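PDB 5O8P: L-lysine 6-monooxygenase involved in desferrioxamine biosynthesis from Erwinia amylovora CFBP1430, which probably catalyses the FAD- and NADPH-dependent N-hydroxylation of cadaverine, a step in the biosynthesis of the siderophore desferrioxamine. Local coordinates for residues His56-Phe61 and Ala204-Tyr209; Tyr135-Thr140 and His153-Gly158; Ser200-Ala205 and Ser276-Ala281; Gln354-Trp359 and His376-Val381. One frame throughout, in Å; residues are numbered along the deposited sequence.

How the contacts relate
The four contacts form two pairs, on opposite sides of the centre of the chain. Contacts 1 and 3 lie together near the flavin end of FAD, their centres about 7 Å apart. They share Ala-204 and Ala-205 on helix 202-213, and Gln-58 of contact 1 packs on Gln-202 of contact 3. Contacts 2 and 4 lie toward the adenine half, with centres about 12 Å apart. Strands 155-157 and 379-381 are parallel neighbours in one sheet, and Leu-155 probably hydrogen-bonds through its backbone to Gln-378 and Phe-380. The centres of contacts 1 and 2 are about 33 Å apart, yet both touch FAD, which spans much of this gap. Contact 4 lies away from the annotated sites.

Contact 1: His56-Phe61 and Ala204-Tyr209; sequences HLQTPF and AAEIYY. With FAD (flavin-adenine dinucleotide), chain C.
Glu-206 points its carboxylate at His-56 and Gln-58, just where the chain is about to turn a corner, but the meeting is loose. OE2 of Glu-206 stays 4.3 Å from His-56 O and 4.5 Å from Gln-58 NE2, and the two segments bury only 43 Å² between them. Glu-206 runs nearly straight out from its helix through CD (chi2 172°). Gln-58 does the opposite. Its chain bends at chi2 (-48°) and swings NE2 back onto its own segment, where it makes a weak hydrogen bond to His-56 O (3.0 Å). The carboxylate has firmer partners: OE1 forms a salt bridge with Arg-100, and OE2 accepts from Gln-202 NE2. The positive charge of Arg-100 probably offsets that of the carboxylate. On the flavin side, Gln-58 N donates to FAD O4 at 3.1 Å, with an angle of 158° at the hydrogen. Leu-57 lays CD2 close to the same oxygen. The contact thus brings flavin-binding Gln-58 near Glu-206, whose partner Arg-100 binds NADP(+). Segment 56-61 leans on strand 97-99, to which Leu-57 is backbone-bonded through Leu-98. Helix 202-213 packs on helix 276-290, and its Tyr-208 stacks on Trp-224 of strand 221-225.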
# COMPACT_ATOMS: atom_id res chain seq x y z
N HIS B 56 5.35 8.03 -14.82
CA HIS B 56 5.89 6.66 -14.95
C HIS B 56 5.24 5.91 -16.09
O HIS B 56 4.19 6.29 -16.57
CB HIS B 56 5.73 5.78 -13.69
CG HIS B 56 4.53 6.10 -12.86
ND1 HIS B 56 4.57 7.04 -11.86
CD2 HIS B 56 3.28 5.57 -12.85
CE1 HIS B 56 3.38 7.11 -11.29
NE2 HIS B 56 2.58 6.23 -11.87
N LEU B 57 5.86 4.80 -16.48
CA LEU B 57 5.20 3.81 -17.31
C LEU B 57 4.11 3.09 -16.51
O LEU B 57 4.16 3.01 -15.27
CB LEU B 57 6.20 2.76 -17.81
CG LEU B 57 7.39 3.18 -18.66
CD1 LEU B 57 8.32 2.00 -18.83
CD2 LEU B 57 6.93 3.69 -20.00
N GLN B 58 3.15 2.53 -17.24
CA GLN B 58 2.00 1.85 -16.63
C GLN B 58 2.23 0.34 -16.54
O GLN B 58 1.30 -0.43 -16.38
CB GLN B 58 0.75 2.13 -17.47
CG GLN B 58 0.37 3.60 -17.62
CD GLN B 58 0.39 4.34 -16.30
OE1 GLN B 58 -0.56 4.29 -15.52
NE2 GLN B 58 1.51 5.00 -16.02
N THR B 59 3.50 -0.04 -16.58
CA THR B 59 3.91 -1.38 -16.97
C THR B 59 5.23 -1.67 -16.24
O THR B 59 6.16 -0.83 -16.24
CB THR B 59 4.01 -1.40 -18.52
OG1 THR B 59 3.41 -2.60 -19.01
CG2 THR B 59 5.46 -1.22 -19.08
N PRO B 60 5.34 -2.84 -15.58
CA PRO B 60 6.57 -3.13 -14.81
C PRO B 60 7.80 -3.23 -15.70
O PRO B 60 7.66 -3.49 -16.91
CB PRO B 60 6.27 -4.49 -14.19
CG PRO B 60 4.79 -4.62 -14.24
CD PRO B 60 4.40 -3.96 -15.51
N PHE B 61 8.98 -3.03 -15.11
CA PHE B 61 10.21 -2.93 -15.91
C PHE B 61 10.59 -4.16 -16.73
O PHE B 61 11.32 -4.03 -17.69
CB PHE B 61 11.40 -2.47 -15.07
CG PHE B 61 11.85 -3.45 -14.02
CD1 PHE B 61 12.63 -4.55 -14.36
CD2 PHE B 61 11.51 -3.26 -12.68
CE1 PHE B 61 13.05 -5.44 -13.39
CE2 PHE B 61 11.93 -4.15 -11.71
CZ PHE B 61 12.70 -5.24 -12.06
N ALA B 204 -4.54 12.80 -20.64
CA ALA B 204 -5.43 13.82 -20.09
C ALA B 204 -5.25 13.96 -18.59
O ALA B 204 -5.07 15.07 -18.07
CB ALA B 204 -6.89 13.47 -20.40
N ALA B 205 -5.28 12.84 -17.89
CA ALA B 205 -5.19 12.85 -16.44
C ALA B 205 -3.84 13.37 -15.96
O ALA B 205 -3.79 14.17 -15.03
CB ALA B 205 -5.46 11.47 -15.87
N GLU B 206 -2.76 12.92 -16.60
CA GLU B 206 -1.41 13.38 -16.22
C GLU B 206 -1.26 14.87 -16.39
O GLU B 206 -0.67 15.53 -15.54
CB GLU B 206 -0.35 12.68 -17.06
CG GLU B 206 -0.12 11.26 -16.61
CD GLU B 206 0.79 10.47 -17.53
OE1 GLU B 206 1.18 10.99 -18.60
OE2 GLU B 206 1.12 9.31 -17.17
N ILE B 207 -1.80 15.39 -17.50
CA ILE B 207 -1.82 16.81 -17.77
C ILE B 207 -2.67 17.53 -16.75
O ILE B 207 -2.22 18.51 -16.18
CB ILE B 207 -2.32 17.11 -19.21
CG1 ILE B 207 -1.25 16.73 -20.21
CG2 ILE B 207 -2.72 18.58 -19.39
CD1 ILE B 207 -1.69 16.76 -21.65
N TYR B 208 -3.90 17.05 -16.52
CA TYR B 208 -4.79 17.67 -15.54
C TYR B 208 -4.14 17.77 -14.17
O TYR B 208 -4.19 18.81 -13.53
CB TYR B 208 -6.13 16.93 -15.44
CG TYR B 208 -7.15 17.75 -14.69
CD1 TYR B 208 -7.27 17.64 -13.30
CD2 TYR B 208 -7.96 18.66 -15.36
CE1 TYR B 208 -8.21 18.38 -12.61
CE2 TYR B 208 -8.89 19.43 -14.67
CZ TYR B 208 -9.02 19.29 -13.30
OH TYR B 208 -9.96 20.06 -12.64
N TYR B 209 -3.50 16.70 -13.73
CA TYR B 209 -2.76 16.70 -12.48
C TYR B 209 -1.61 17.71 -12.49
O TYR B 209 -1.38 18.41 -11.50
CB TYR B 209 -2.24 15.29 -12.17
CG TYR B 209 -1.65 15.19 -10.79
CD1 TYR B 209 -2.46 15.00 -9.68
CD2 TYR B 209 -0.28 15.31 -10.60
CE1 TYR B 209 -1.92 14.93 -8.41
CE2 TYR B 209 0.26 15.23 -9.34
CZ TYR B 209 -0.56 15.04 -8.25
OH TYR B 209 -0.01 14.96 -7.01
PA FAD C . 6.28 5.12 -32.31
O1A FAD C . 6.92 6.08 -31.33
O2A FAD C . 5.02 5.53 -33.03
O5B FAD C . 7.44 4.78 -33.38
C5B FAD C . 7.29 4.99 -34.78
C4B FAD C . 8.56 5.49 -35.45
O4B FAD C . 8.47 5.27 -36.87
C3B FAD C . 8.77 6.99 -35.26
O3B FAD C . 10.13 7.22 -34.86
C2B FAD C . 8.41 7.60 -36.62
O2B FAD C . 9.15 8.79 -36.94
C1B FAD C . 8.77 6.48 -37.58
N9A FAD C . 8.14 6.54 -38.92
C8A FAD C . 6.84 6.69 -39.25
N7A FAD C . 6.68 6.69 -40.60
C5A FAD C . 7.90 6.53 -41.16
C6A FAD C . 8.47 6.43 -42.53
N6A FAD C . 7.68 6.52 -43.63
N1A FAD C . 9.82 6.26 -42.66
C2A FAD C . 10.63 6.18 -41.58
N3A FAD C . 10.18 6.26 -40.32
C4A FAD C . 8.86 6.43 -40.04
N1 FAD C . 2.25 1.72 -23.51
C2 FAD C . 2.66 0.97 -22.45
O2 FAD C . 2.56 -0.28 -22.55
N3 FAD C . 3.18 1.51 -21.33
C4 FAD C . 3.30 2.84 -21.18
O4 FAD C . 3.77 3.32 -20.13
C4X FAD C . 2.88 3.74 -22.28
N5 FAD C . 2.99 5.08 -22.19
C5X FAD C . 2.58 5.87 -23.22
C6 FAD C . 2.72 7.25 -23.07
C7 FAD C . 2.33 8.13 -24.08
C7M FAD C . 2.48 9.62 -23.89
C8 FAD C . 1.76 7.57 -25.34
C8M FAD C . 1.33 8.49 -26.45
C9 FAD C . 1.62 6.19 -25.50
C9A FAD C . 2.01 5.29 -24.49
N10 FAD C . 1.89 3.87 -24.60
C10 FAD C . 2.32 3.08 -23.50
C1' FAD C . 1.35 3.17 -25.80
C2' FAD C . 2.46 2.73 -26.79
O2' FAD C . 3.54 2.08 -26.07
C3' FAD C . 3.03 3.88 -27.64
O3' FAD C . 2.00 4.47 -28.44
C4' FAD C . 4.17 3.44 -28.57
O4' FAD C . 5.02 4.56 -28.85
C5' FAD C . 3.68 2.85 -29.89
O5' FAD C . 4.69 2.01 -30.44
P FAD C . 5.32 2.33 -31.87
O1P FAD C . 6.41 1.31 -32.14
O2P FAD C . 4.13 2.41 -32.78
O3P FAD C . 6.00 3.75 -31.47

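Contact 2: Tyr135-Thr140 and His153-Gly158; sequences YRVRST and HRLVLG. With FAD (flavin-adenine dinucleotide), chain C.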
# COMPACT_ATOMS: atom_id res chain seq x y z
N TYR B 135 10.61 -7.46 -51.92
CA TYR B 135 10.12 -6.09 -51.72
C TYR B 135 11.24 -5.06 -51.91
O TYR B 135 12.39 -5.28 -51.50
CB TYR B 135 9.43 -5.94 -50.36
CG TYR B 135 8.08 -6.64 -50.31
CD1 TYR B 135 6.93 -6.03 -50.81
CD2 TYR B 135 7.97 -7.93 -49.80
CE1 TYR B 135 5.70 -6.68 -50.80
CE2 TYR B 135 6.75 -8.60 -49.79
CZ TYR B 135 5.61 -7.97 -50.28
OH TYR B 135 4.40 -8.64 -50.26
N ARG B 136 10.89 -3.95 -52.54
CA ARG B 136 11.82 -2.88 -52.87
C ARG B 136 11.37 -1.65 -52.12
O ARG B 136 10.28 -1.16 -52.37
CB ARG B 136 11.79 -2.64 -54.38
CG ARG B 136 12.61 -1.48 -54.90
CD ARG B 136 12.52 -1.37 -56.42
NE ARG B 136 12.95 -2.61 -57.08
CZ ARG B 136 14.22 -2.99 -57.23
NH1 ARG B 136 15.25 -2.24 -56.78
NH2 ARG B 136 14.48 -4.16 -57.83
N VAL B 137 12.20 -1.15 -51.21
CA VAL B 137 11.85 -0.04 -50.30
C VAL B 137 12.67 1.19 -50.68
O VAL B 137 13.88 1.18 -50.49
CB VAL B 137 12.17 -0.41 -48.84
CG1 VAL B 137 11.96 0.76 -47.89
CG2 VAL B 137 11.35 -1.61 -48.41
N ARG B 138 12.02 2.24 -51.19
CA ARG B 138 12.73 3.46 -51.61
C ARG B 138 12.75 4.48 -50.46
O ARG B 138 11.71 4.97 -50.03
CB ARG B 138 12.09 4.06 -52.87
CG ARG B 138 13.07 4.86 -53.74
CD ARG B 138 12.43 5.39 -55.02
NE ARG B 138 11.31 6.30 -54.71
CZ ARG B 138 10.08 6.29 -55.25
NH1 ARG B 138 9.73 5.41 -56.20
NH2 ARG B 138 9.18 7.17 -54.83
N SER B 139 13.96 4.78 -49.98
CA SER B 139 14.17 5.75 -48.91
C SER B 139 14.74 7.06 -49.42
O SER B 139 15.20 7.17 -50.56
CB SER B 139 15.13 5.17 -47.87
OG SER B 139 16.48 5.42 -48.20
N THR B 140 14.72 8.06 -48.54
CA THR B 140 15.32 9.37 -48.79
C THR B 140 16.04 9.77 -47.51
O THR B 140 15.43 9.79 -46.45
CB THR B 140 14.24 10.43 -49.12
OG1 THR B 140 13.70 10.18 -50.43
CG2 THR B 140 14.78 11.84 -49.09
N HIS B 153 13.14 -9.61 -48.40
CA HIS B 153 12.14 -10.67 -48.55
C HIS B 153 10.89 -10.38 -47.73
O HIS B 153 9.77 -10.70 -48.16
CB HIS B 153 12.73 -12.02 -48.15
CG HIS B 153 13.78 -12.52 -49.10
ND1 HIS B 153 13.45 -13.11 -50.31
CD2 HIS B 153 15.13 -12.51 -49.03
CE1 HIS B 153 14.57 -13.45 -50.94
NE2 HIS B 153 15.60 -13.09 -50.19
N ARG B 154 11.10 -9.77 -46.56
CA ARG B 154 10.04 -9.48 -45.62
C ARG B 154 10.13 -8.06 -45.07
O ARG B 154 11.22 -7.52 -44.85
CB ARG B 154 10.14 -10.46 -44.47
CG ARG B 154 9.89 -11.91 -44.85
CD ARG B 154 10.28 -12.84 -43.73
NE ARG B 154 11.67 -13.23 -43.94
CZ ARG B 154 12.08 -14.36 -44.51
NH1 ARG B 154 11.20 -15.28 -44.92
NH2 ARG B 154 13.39 -14.58 -44.65
N LEU B 155 8.97 -7.46 -44.82
CA LEU B 155 8.87 -6.16 -44.15
C LEU B 155 8.14 -6.29 -42.82
O LEU B 155 7.23 -7.10 -42.68
CB LEU B 155 8.08 -5.20 -45.04
CG LEU B 155 8.59 -4.98 -46.45
CD1 LEU B 155 7.57 -4.20 -47.25
CD2 LEU B 155 9.93 -4.26 -46.39
N VAL B 156 8.52 -5.47 -41.86
CA VAL B 156 7.77 -5.38 -40.61
C VAL B 156 7.55 -3.89 -40.33
O VAL B 156 8.50 -3.13 -40.08
CB VAL B 156 8.42 -6.20 -39.45
CG1 VAL B 156 9.89 -6.44 -39.68
CG2 VAL B 156 8.21 -5.57 -38.07
N LEU B 157 6.28 -3.49 -40.41
CA LEU B 157 5.86 -2.09 -40.32
C LEU B 157 5.58 -1.67 -38.87
O LEU B 157 4.52 -1.97 -38.34
CB LEU B 157 4.62 -1.86 -41.19
CG LEU B 157 4.71 -2.33 -42.65
CD1 LEU B 157 3.44 -2.04 -43.43
CD2 LEU B 157 5.90 -1.72 -43.37
N GLY B 158 6.54 -1.01 -38.24
CA GLY B 158 6.39 -0.48 -36.89
C GLY B 158 6.31 1.04 -36.89
O GLY B 158 6.93 1.69 -36.05
PA FAD C . 6.28 5.12 -32.31
O1A FAD C . 6.92 6.08 -31.33
O2A FAD C . 5.02 5.53 -33.03
O5B FAD C . 7.44 4.78 -33.38
C5B FAD C . 7.29 4.99 -34.78
C4B FAD C . 8.56 5.49 -35.45
O4B FAD C . 8.47 5.27 -36.87
C3B FAD C . 8.77 6.99 -35.26
O3B FAD C . 10.13 7.22 -34.86
C2B FAD C . 8.41 7.60 -36.62
O2B FAD C . 9.15 8.79 -36.94
C1B FAD C . 8.77 6.48 -37.58
N9A FAD C . 8.14 6.54 -38.92
C8A FAD C . 6.84 6.69 -39.25
N7A FAD C . 6.68 6.69 -40.60
C5A FAD C . 7.90 6.53 -41.16
C6A FAD C . 8.47 6.43 -42.53
N6A FAD C . 7.68 6.52 -43.63
N1A FAD C . 9.82 6.26 -42.66
C2A FAD C . 10.63 6.18 -41.58
N3A FAD C . 10.18 6.26 -40.32
C4A FAD C . 8.86 6.43 -40.04
N1 FAD C . 2.25 1.72 -23.51
C2 FAD C . 2.66 0.97 -22.45
O2 FAD C . 2.56 -0.28 -22.55
N3 FAD C . 3.18 1.51 -21.33
C4 FAD C . 3.30 2.84 -21.18
O4 FAD C . 3.77 3.32 -20.13
C4X FAD C . 2.88 3.74 -22.28
N5 FAD C . 2.99 5.08 -22.19
C5X FAD C . 2.58 5.87 -23.22
C6 FAD C . 2.72 7.25 -23.07
C7 FAD C . 2.33 8.13 -24.08
C7M FAD C . 2.48 9.62 -23.89
C8 FAD C . 1.76 7.57 -25.34
C8M FAD C . 1.33 8.49 -26.45
C9 FAD C . 1.62 6.19 -25.50
C9A FAD C . 2.01 5.29 -24.49
N10 FAD C . 1.89 3.87 -24.60
C10 FAD C . 2.32 3.08 -23.50
C1' FAD C . 1.35 3.17 -25.80
C2' FAD C . 2.46 2.73 -26.79
O2' FAD C . 3.54 2.08 -26.07
C3' FAD C . 3.03 3.88 -27.64
O3' FAD C . 2.00 4.47 -28.44
C4' FAD C . 4.17 3.44 -28.57
O4' FAD C . 5.02 4.56 -28.85
C5' FAD C . 3.68 2.85 -29.89
O5' FAD C . 4.69 2.01 -30.44
P FAD C . 5.32 2.33 -31.87
O1P FAD C . 6.41 1.31 -32.14
O2P FAD C . 4.13 2.41 -32.78
O3P FAD C . 6.00 3.75 -31.47
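Leu-155 meets two side chains of strand 134-141, one with each of its methyl branches. CD1 lies against the base of the Tyr-135 ring, 3.9 Å from CG, and is also close to CB. CD2 goes to the neighbouring inward-pointing residue and stops 3.6 Å from Val-137 CG2. The side chains of Val-137 and Leu-155 run past one another in opposite directions, whereas Leu-155 and Tyr-135 meet at a slant. In Leu-155, chi1 (-56°) puts CG beside the backbone N, and chi2 (170°) then turns one methyl to Tyr-135 and the other to Val-137. At the ring edge of Tyr-135, His-153 O lies near the ring plane, 3.7 Å from CD2.

In the next shell, Tyr-128 meets the Tyr-135 ring with planes at about 60°. Tyr-135 OH is hydrogen-bonded to Arg-356 NE. Val-126 of strand 121-129 touches Leu-155, and Val-137 lies beside Val-123, an FAD-binding residue. Strand 134-141 pairs antiparallel with strands 121-129 and 147-152, while strand 155-157 runs parallel to strands 8-14 and 379-381. The contact therefore packs an antiparallel meander over the parallel part of the FAD domain, as in related two-dinucleotide-domain flavoproteins. Beyond the packed residues, Gly-158 O reaches FAD, 3.6 Å from C5B.

The side-chain pairs across the interface are apolar; the one polar atom among the contacts is His-153 O. Close packing of buried carbon holds the two strands face to face, while their backbone bonds are made to other strands.

Contact 3: Ser200-Ala205 and Ser276-Ala281; sequences SGQSAA and SSLINA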
# COMPACT_ATOMS: atom_id res chain seq x y z
N SER B 200 -10.36 11.58 -22.06
CA SER B 200 -10.57 10.71 -20.89
C SER B 200 -9.31 9.93 -20.39
O SER B 200 -9.32 9.40 -19.30
CB SER B 200 -11.65 9.68 -21.24
OG SER B 200 -11.14 8.62 -22.05
N GLY B 201 -8.27 9.82 -21.21
CA GLY B 201 -7.21 8.87 -20.97
C GLY B 201 -6.13 9.22 -19.97
O GLY B 201 -6.23 10.20 -19.25
N GLN B 202 -5.07 8.42 -19.96
CA GLN B 202 -3.93 8.60 -19.06
C GLN B 202 -3.25 9.93 -19.32
O GLN B 202 -2.82 10.59 -18.38
CB GLN B 202 -2.92 7.45 -19.23
CG GLN B 202 -1.68 7.50 -18.35
CD GLN B 202 -1.97 7.37 -16.87
OE1 GLN B 202 -3.01 6.87 -16.47
NE2 GLN B 202 -1.03 7.80 -16.04
N SER B 203 -3.13 10.33 -20.60
CA SER B 203 -2.46 11.60 -20.94
C SER B 203 -3.23 12.79 -20.39
O SER B 203 -2.63 13.66 -19.75
CB SER B 203 -2.28 11.73 -22.46
OG SER B 203 -1.22 10.89 -22.87
N ALA B 204 -4.54 12.80 -20.64
CA ALA B 204 -5.43 13.82 -20.09
C ALA B 204 -5.25 13.96 -18.59
O ALA B 204 -5.07 15.07 -18.07
CB ALA B 204 -6.89 13.47 -20.40
N ALA B 205 -5.28 12.84 -17.89
CA ALA B 205 -5.19 12.85 -16.44
C ALA B 205 -3.84 13.37 -15.96
O ALA B 205 -3.79 14.17 -15.03
CB ALA B 205 -5.46 11.47 -15.87
N SER B 276 -5.21 4.05 -11.58
CA SER B 276 -6.08 4.31 -10.41
C SER B 276 -5.41 5.18 -9.35
O SER B 276 -6.08 6.01 -8.76
CB SER B 276 -6.62 3.01 -9.82
OG SER B 276 -5.58 2.13 -9.45
N SER B 277 -4.11 5.03 -9.13
CA SER B 277 -3.37 5.90 -8.22
C SER B 277 -3.51 7.37 -8.58
O SER B 277 -3.60 8.23 -7.69
CB SER B 277 -1.89 5.56 -8.22
OG SER B 277 -1.67 4.31 -7.62
N LEU B 278 -3.48 7.65 -9.89
CA LEU B 278 -3.53 9.01 -10.39
C LEU B 278 -4.93 9.60 -10.23
O LEU B 278 -5.05 10.73 -9.77
CB LEU B 278 -3.11 9.07 -11.86
CG LEU B 278 -3.04 10.44 -12.55
CD1 LEU B 278 -2.10 11.38 -11.80
CD2 LEU B 278 -2.61 10.28 -14.00
N ILE B 279 -5.98 8.85 -10.58
CA ILE B 279 -7.33 9.32 -10.31
C ILE B 279 -7.45 9.74 -8.85
O ILE B 279 -7.91 10.83 -8.55
CB ILE B 279 -8.41 8.26 -10.59
CG1 ILE B 279 -8.55 8.01 -12.08
CG2 ILE B 279 -9.77 8.72 -10.05
CD1 ILE B 279 -9.20 6.69 -12.43
N ASN B 280 -7.05 8.85 -7.95
CA ASN B 280 -7.10 9.14 -6.53
C ASN B 280 -6.20 10.29 -6.11
O ASN B 280 -6.55 11.03 -5.20
CB ASN B 280 -6.73 7.91 -5.72
CG ASN B 280 -7.79 6.82 -5.79
OD1 ASN B 280 -8.92 7.03 -6.24
ND2 ASN B 280 -7.41 5.64 -5.32
N ALA B 281 -5.04 10.43 -6.74
CA ALA B 281 -4.16 11.57 -6.46
C ALA B 281 -4.77 12.91 -6.88
O ALA B 281 -4.56 13.92 -6.21
CB ALA B 281 -2.82 11.39 -7.12
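Leu-278 carries this contact: its CD2 touches both Ala-205 and Gln-202. Segment 276-281 is the first part of helix 276-290. Ser-276, at its beginning, turns from helix 202-213 and packs on Thr-237 of the third subunit. Leu-278 follows one residue beyond Ser-277 and points across to the other segment. Its CG is anti to the backbone N (chi1 -177°), which sends the branch toward the other helix. CD2 lies 3.6 Å from Ala-205 CB, where the CA atoms of Ala-205 and Leu-278 are 7.4 Å apart. The same methyl is 3.6 Å from Gln-202 NE2, and the two side chains pass at a slant. Gln-202 reaches it by a bend at chi2 (65°). Both ends of the amide are bonded: OE1 accepts from Asn-275 N, just before the segment, and NE2 donates to Glu-206 OE2. These bonds probably fix where the amide lies against Leu-278. Ile-279 and Asn-280 serve the assembly instead. Both pack on Thr-237 of the third subunit, and Asn-280 OD1 is hydrogen-bonded to Lys-238 N of that subunit. Ala-281 then touches Tyr-209.

Across from this helix, Gly-201 is the N-cap of helix 202-213. Gly-199, Gly-201 and Ala-204 fit a GxGxxA strand-turn-helix pattern after strand 194-198. Ser-200 and Ser-203 are NADP(+)-binding residues, although no NADP(+) is bound to this chain here. This is consistent with the dinucleotide-binding turn of a Rossmann fold.

Contact 4: Gln354-Trp359 and His376-Val381; sequences QQRIQW and HNQVFV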
# COMPACT_ATOMS: atom_id res chain seq x y z
N GLN B 354 -0.66 -2.12 -52.33
CA GLN B 354 -2.09 -2.28 -52.04
C GLN B 354 -2.62 -3.63 -52.52
O GLN B 354 -3.25 -4.36 -51.76
CB GLN B 354 -2.95 -1.16 -52.62
CG GLN B 354 -3.15 -0.01 -51.64
CD GLN B 354 -3.80 1.22 -52.24
OE1 GLN B 354 -4.07 1.31 -53.45
NE2 GLN B 354 -4.06 2.20 -51.39
N GLN B 355 -2.34 -3.97 -53.77
CA GLN B 355 -2.78 -5.24 -54.34
C GLN B 355 -2.22 -6.49 -53.59
O GLN B 355 -2.86 -7.54 -53.60
CB GLN B 355 -2.56 -5.29 -55.89
CG GLN B 355 -1.18 -5.71 -56.44
CD GLN B 355 -0.05 -4.68 -56.27
OE1 GLN B 355 -0.28 -3.52 -55.92
NE2 GLN B 355 1.19 -5.14 -56.47
N ARG B 356 -1.08 -6.36 -52.90
CA ARG B 356 -0.45 -7.47 -52.15
C ARG B 356 -0.95 -7.64 -50.71
O ARG B 356 -0.55 -8.60 -50.02
CB ARG B 356 1.07 -7.26 -52.04
CG ARG B 356 1.84 -6.85 -53.26
CD ARG B 356 2.51 -7.99 -53.99
NE ARG B 356 3.16 -9.00 -53.14
CZ ARG B 356 3.39 -10.26 -53.53
NH1 ARG B 356 3.05 -10.69 -54.74
NH2 ARG B 356 3.95 -11.11 -52.69
N ILE B 357 -1.81 -6.73 -50.25
CA ILE B 357 -2.27 -6.69 -48.86
C ILE B 357 -3.71 -7.21 -48.79
O ILE B 357 -4.53 -6.89 -49.65
CB ILE B 357 -2.16 -5.25 -48.32
CG1 ILE B 357 -0.69 -4.96 -48.00
CG2 ILE B 357 -3.03 -5.03 -47.09
CD1 ILE B 357 -0.38 -3.52 -47.64
N GLN B 358 -4.00 -8.00 -47.75
CA GLN B 358 -5.36 -8.48 -47.51
C GLN B 358 -6.13 -7.40 -46.76
O GLN B 358 -5.75 -7.03 -45.65
CB GLN B 358 -5.36 -9.77 -46.68
CG GLN B 358 -4.55 -10.90 -47.29
CD GLN B 358 -4.82 -12.24 -46.64
OE1 GLN B 358 -5.95 -12.69 -46.61
NE2 GLN B 358 -3.77 -12.88 -46.13
N TRP B 359 -7.19 -6.89 -47.38
CA TRP B 359 -8.05 -5.88 -46.75
C TRP B 359 -9.35 -6.52 -46.29
O TRP B 359 -9.86 -7.43 -46.95
CB TRP B 359 -8.32 -4.73 -47.73
CG TRP B 359 -7.06 -4.10 -48.27
CD1 TRP B 359 -6.37 -4.47 -49.39
CD2 TRP B 359 -6.33 -2.99 -47.70
NE1 TRP B 359 -5.27 -3.67 -49.55
CE2 TRP B 359 -5.23 -2.75 -48.54
CE3 TRP B 359 -6.52 -2.17 -46.58
CZ2 TRP B 359 -4.30 -1.73 -48.28
CZ3 TRP B 359 -5.58 -1.16 -46.32
CH2 TRP B 359 -4.49 -0.95 -47.17
N HIS B 376 1.36 -14.22 -48.06
CA HIS B 376 2.52 -15.12 -48.06
C HIS B 376 3.47 -15.00 -46.84
O HIS B 376 4.60 -15.48 -46.90
CB HIS B 376 3.33 -14.93 -49.36
CG HIS B 376 2.54 -15.18 -50.61
ND1 HIS B 376 1.97 -14.16 -51.35
CD2 HIS B 376 2.22 -16.33 -51.25
CE1 HIS B 376 1.34 -14.66 -52.39
NE2 HIS B 376 1.47 -15.98 -52.35
N ASN B 377 3.01 -14.41 -45.74
CA ASN B 377 3.82 -14.26 -44.51
C ASN B 377 5.14 -13.52 -44.73
O ASN B 377 6.21 -13.98 -44.32
CB ASN B 377 4.07 -15.61 -43.84
CG ASN B 377 2.79 -16.37 -43.60
OD1 ASN B 377 1.77 -15.78 -43.28
ND2 ASN B 377 2.83 -17.68 -43.76
N GLN B 378 5.02 -12.35 -45.36
CA GLN B 378 6.16 -11.49 -45.68
C GLN B 378 6.05 -10.03 -45.19
O GLN B 378 7.06 -9.41 -44.89
CB GLN B 378 6.40 -11.51 -47.18
CG GLN B 378 6.74 -12.87 -47.75
CD GLN B 378 6.95 -12.83 -49.24
OE1 GLN B 378 6.19 -12.20 -49.97
NE2 GLN B 378 7.99 -13.49 -49.70
N VAL B 379 4.84 -9.48 -45.14
CA VAL B 379 4.63 -8.12 -44.68
C VAL B 379 3.93 -8.22 -43.34
O VAL B 379 2.79 -8.67 -43.28
CB VAL B 379 3.74 -7.33 -45.66
CG1 VAL B 379 3.59 -5.88 -45.22
CG2 VAL B 379 4.33 -7.40 -47.05
N PHE B 380 4.63 -7.82 -42.28
CA PHE B 380 4.10 -7.88 -40.91
C PHE B 380 3.84 -6.50 -40.35
O PHE B 380 4.39 -5.52 -40.84
CB PHE B 380 5.09 -8.61 -40.01
CG PHE B 380 5.31 -10.03 -40.42
CD1 PHE B 380 4.44 -11.02 -40.01
CD2 PHE B 380 6.38 -10.37 -41.23
CE1 PHE B 380 4.63 -12.33 -40.38
CE2 PHE B 380 6.59 -11.68 -41.61
CZ PHE B 380 5.71 -12.66 -41.19
N VAL B 381 3.04 -6.42 -39.30
CA VAL B 381 2.77 -5.14 -38.66
C VAL B 381 2.95 -5.24 -37.14
O VAL B 381 2.68 -6.28 -36.58
CB VAL B 381 1.37 -4.59 -39.02
CG1 VAL B 381 1.24 -4.31 -40.52
CG2 VAL B 381 0.23 -5.50 -38.54
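Arg-356 reaches over to His-376 and Gln-378, and one atom, NH2, does the touching. These are polar approaches at long range. NH2 lies 3.7 Å from Gln-378 OE1, which sits at the guanidinium edge, and 3.9 Å from His-376 ND1. The guanidinium and imidazole planes are only 17° apart, although the two side chains cross at about a right angle. Against the Gln-378 amide the guanidinium is turned by 46°. Bends at chi2 (-97°) and chi3 fold the arginine into this position, while Gln-378 extends beyond CG to meet it.

The guanidinium also makes a cation-pi contact with Tyr-128, and its NE is taken by the hydroxyl of Tyr-135. At the surface of the FAD domain, the contact joins two parts of the long loop between strands 342-343 and 379-381. The second part, with His-376 and Gln-378, leads directly into strand 379-381, which runs parallel beside strand 155-157.

Hydrogen bonds shape both segments. In 354-359 they are internal: Gln-354 O accepts from two donors on opposite faces of its carbonyl plane, Ile-357 N at 3.2 Å and Trp-359 NE1 at 3.1 Å. The second bond lies in the indole plane and ties the ring to the start of the segment. Ile-357 CG2 packs on one indole face. In 376-381, OD1 of Asp-374, just before the segment, accepts from the backbone N of both Gln-378 and Val-379.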